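Local coordinates for protein glucose-6-phosphate isomerase (Chlamydia trachomatis D/UW-3/CX, PDB 6OTU) that catalyses the reversible isomerization of glucose-6-phosphate to fructose-6-phosphate, at residues R78-Q83 / L313-A318. Residues are numbered along the deposited sequence; the frame is centred on the assembly and turned at random.
Sequences RELIKQ and LPLLSA
L80 and I81 meet L315 in a small, wholly apolar contact between the first turns of helices 80-89 and 313-327, buried and away from the glucose-6-phosphate pocket. Helix 313-327 lies against strands 48-51 and 54-57 of the mixed six-stranded sheet through L313 and L316, and the start of helix 80-89 rests on its other side through L315. The backbones stay well separated, with CA of L80 and CA of L315 8.4 Å apart, and the side chains bridge the interval. L315 is the shared partner: its two methyls are divided between the neighbouring residues of the other helix. CD1 of L315 touches CD1 of L80 at 3.7 Å, the two leucines meeting methyl to methyl at a slant. The other branch, CD2, lies 4.1 Å from CD1 of I81, whose side chain runs roughly perpendicular to that of L315. CG of L315 is anti to its own backbone N (chi1 -173°), which carries the fork out from the helix toward 80-89. I81 leaves its helix less directly and reaches L315 through the end of its longer branch.

The helix carrying L80 and I81 begins right after a Schellman motif closing helix 65-77, where E79 has positive phi and then serves as N-cap of 80-89. Across this turn, NE2 of Q83 donates to the carbonyl O of R78 at 2.8 Å, approaching nearly end-on to the C=O, although the hydrogen bond is bent at the hydrogen (134°). OE1 of Q83 accepts from R363, and R78 reaches the carbonyls of K12 and F485. L80 also packs on F485 of helix 466-487, while S317 touches F475 there. With only methyl groups meeting, the association rests on dispersion and the exclusion of water, and the polar links around the turn lie well away from L315.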
ATOM      1  N   ARG A  78      -7.738   4.142 -32.342  1.00 32.27           N
ATOM      2  CA  ARG A  78      -8.033   5.120 -31.303  1.00 34.36           C
ATOM      3  C   ARG A  78      -7.096   6.326 -31.334  1.00 31.07           C
ATOM      4  O   ARG A  78      -7.242   7.221 -30.501  1.00 39.16           O
ATOM      5  CB  ARG A  78      -7.986   4.458 -29.911  1.00 29.65           C
ATOM      6  CG  ARG A  78      -9.072   3.396 -29.685  1.00 37.15           C
ATOM      7  CD  ARG A  78     -10.439   4.023 -29.402  1.00 40.13           C
ATOM      8  NE  ARG A  78     -10.303   5.177 -28.527  1.00 48.99           N
ATOM      9  CZ  ARG A  78     -11.081   6.253 -28.567  1.00 47.24           C
ATOM     10  NH1 ARG A  78     -12.076   6.322 -29.433  1.00 48.02           N
ATOM     11  NH2 ARG A  78     -10.861   7.257 -27.737  1.00 47.36           N
ATOM     12  N   GLU A  79      -6.129   6.362 -32.250  1.00 38.49           N
ATOM     13  CA  GLU A  79      -5.298   7.550 -32.482  1.00 41.78           C
ATOM     14  C   GLU A  79      -4.591   8.007 -31.204  1.00 39.05           C
ATOM     15  O   GLU A  79      -4.605   9.184 -30.840  1.00 40.31           O
ATOM     16  CB  GLU A  79      -6.132   8.676 -33.086  1.00 43.26           C
ATOM     17  CG  GLU A  79      -6.889   8.259 -34.338  1.00 51.71           C
ATOM     18  CD  GLU A  79      -7.128   9.423 -35.293  1.00 68.76           C
ATOM     19  OE1 GLU A  79      -6.189   9.789 -36.038  1.00 75.88           O
ATOM     20  OE2 GLU A  79      -8.252   9.975 -35.300  1.00 72.55           O
ATOM     21  N   LEU A  80      -3.948   7.050 -30.536  1.00 35.84           N
ATOM     22  CA  LEU A  80      -3.289   7.331 -29.265  1.00 34.64           C
ATOM     23  C   LEU A  80      -2.094   8.266 -29.443  1.00 39.84           C
ATOM     24  O   LEU A  80      -1.875   9.164 -28.625  1.00 36.53           O
ATOM     25  CB  LEU A  80      -2.861   6.014 -28.605  1.00 30.13           C
ATOM     26  CG  LEU A  80      -3.991   5.019 -28.287  1.00 32.53           C
ATOM     27  CD1 LEU A  80      -3.512   3.916 -27.361  1.00 36.27           C
ATOM     28  CD2 LEU A  80      -5.199   5.712 -27.689  1.00 28.16           C
ATOM     29  N   ILE A  81      -1.302   8.070 -30.496  1.00 30.69           N
ATOM     30  CA  ILE A  81      -0.152   8.943 -30.725  1.00 38.89           C
ATOM     31  C   ILE A  81      -0.601  10.376 -31.026  1.00 41.39           C
ATOM     32  O   ILE A  81       0.004  11.346 -30.545  1.00 38.92           O
ATOM     33  CB  ILE A  81       0.735   8.378 -31.858  1.00 32.08           C
ATOM     34  CG1 ILE A  81       1.388   7.052 -31.425  1.00 31.43           C
ATOM     35  CG2 ILE A  81       1.775   9.419 -32.302  1.00 33.04           C
ATOM     36  CD1 ILE A  81       2.405   7.174 -30.292  1.00 30.91           C
ATOM     37  N   LYS A  82      -1.655  10.538 -31.837  1.00 41.84           N
ATOM     38  CA  LYS A  82      -2.137  11.881 -32.141  1.00 37.28           C
ATOM     39  C   LYS A  82      -2.634  12.570 -30.876  1.00 41.34           C
ATOM     40  O   LYS A  82      -2.385  13.761 -30.670  1.00 33.49           O
ATOM     41  CB  LYS A  82      -3.237  11.837 -33.203  1.00 36.65           C
ATOM     42  N   GLN A  83      -3.301  11.826 -29.995  1.00 36.76           N
ATOM     43  CA  GLN A  83      -3.768  12.433 -28.755  1.00 41.24           C
ATOM     44  C   GLN A  83      -2.601  12.808 -27.844  1.00 44.81           C
ATOM     45  O   GLN A  83      -2.651  13.834 -27.160  1.00 41.66           O
ATOM     46  CB  GLN A  83      -4.743  11.491 -28.044  1.00 34.78           C
ATOM     47  CG  GLN A  83      -6.048  11.236 -28.823  1.00 31.09           C
ATOM     48  CD  GLN A  83      -7.047  10.426 -28.002  1.00 42.38           C
ATOM     49  OE1 GLN A  83      -7.523  10.881 -26.958  1.00 32.10           O
ATOM     50  NE2 GLN A  83      -7.353   9.209 -28.462  1.00 38.21           N
ATOM     51  N   LEU A 313       7.786   2.435 -24.843  1.00 33.96           N
ATOM     52  CA  LEU A 313       7.609   1.871 -23.503  1.00 39.03           C
ATOM     53  C   LEU A 313       6.243   2.202 -22.904  1.00 38.82           C
ATOM     54  O   LEU A 313       5.473   1.267 -22.627  1.00 36.82           O
ATOM     55  CB  LEU A 313       8.780   2.304 -22.612  1.00 39.23           C
ATOM     56  CG  LEU A 313      10.144   1.704 -22.995  1.00 34.51           C
ATOM     57  CD1 LEU A 313      11.264   2.488 -22.378  1.00 31.27           C
ATOM     58  CD2 LEU A 313      10.234   0.222 -22.593  1.00 31.21           C
ATOM     59  N   PRO A 314       5.848   3.472 -22.727  1.00 36.71           N
ATOM     60  CA  PRO A 314       4.540   3.722 -22.107  1.00 37.40           C
ATOM     61  C   PRO A 314       3.359   3.247 -22.944  1.00 30.24           C
ATOM     62  O   PRO A 314       2.346   2.827 -22.372  1.00 41.40           O
ATOM     63  CB  PRO A 314       4.531   5.242 -21.903  1.00 30.09           C
ATOM     64  CG  PRO A 314       5.478   5.771 -22.887  1.00 30.52           C
ATOM     65  CD  PRO A 314       6.539   4.735 -23.057  1.00 30.66           C
ATOM     66  N   LEU A 315       3.474   3.256 -24.270  1.00 33.89           N
ATOM     67  CA  LEU A 315       2.380   2.787 -25.112  1.00 35.10           C
ATOM     68  C   LEU A 315       2.210   1.274 -25.016  1.00 39.25           C
ATOM     69  O   LEU A 315       1.083   0.774 -24.979  1.00 40.37           O
ATOM     70  CB  LEU A 315       2.620   3.205 -26.567  1.00 31.50           C
ATOM     71  CG  LEU A 315       1.431   2.902 -27.481  1.00 31.80           C
ATOM     72  CD1 LEU A 315       0.168   3.525 -26.886  1.00 31.53           C
ATOM     73  CD2 LEU A 315       1.678   3.409 -28.895  1.00 32.45           C
ATOM     74  N   LEU A 316       3.318   0.526 -24.997  1.00 30.95           N
ATOM     75  CA  LEU A 316       3.234  -0.921 -24.824  1.00 30.92           C
ATOM     76  C   LEU A 316       2.665  -1.269 -23.455  1.00 34.31           C
ATOM     77  O   LEU A 316       1.756  -2.096 -23.337  1.00 37.50           O
ATOM     78  CB  LEU A 316       4.619  -1.550 -25.004  1.00 31.17           C
ATOM     79  CG  LEU A 316       4.811  -3.068 -24.976  1.00 35.39           C
ATOM     80  CD1 LEU A 316       3.760  -3.787 -25.815  1.00 34.75           C
ATOM     81  CD2 LEU A 316       6.211  -3.423 -25.484  1.00 40.08           C
ATOM     82  N   SER A 317       3.192  -0.640 -22.406  1.00 30.08           N
ATOM     83  CA  SER A 317       2.714  -0.942 -21.067  1.00 37.30           C
ATOM     84  C   SER A 317       1.227  -0.614 -20.933  1.00 30.82           C
ATOM     85  O   SER A 317       0.463  -1.398 -20.363  1.00 32.15           O
ATOM     86  CB  SER A 317       3.556  -0.190 -20.043  1.00 31.45           C
ATOM     87  OG  SER A 317       2.842  -0.033 -18.835  1.00 38.18           O
ATOM     88  N   ALA A 318       0.785   0.493 -21.542  1.00 34.59           N
ATOM     89  CA  ALA A 318      -0.635   0.831 -21.541  1.00 32.51           C
ATOM     90  C   ALA A 318      -1.471  -0.240 -22.240  1.00 37.35           C
ATOM     91  O   ALA A 318      -2.508  -0.663 -21.714  1.00 34.96           O
ATOM     92  CB  ALA A 318      -0.858   2.191 -22.197  1.00 30.75           C
TER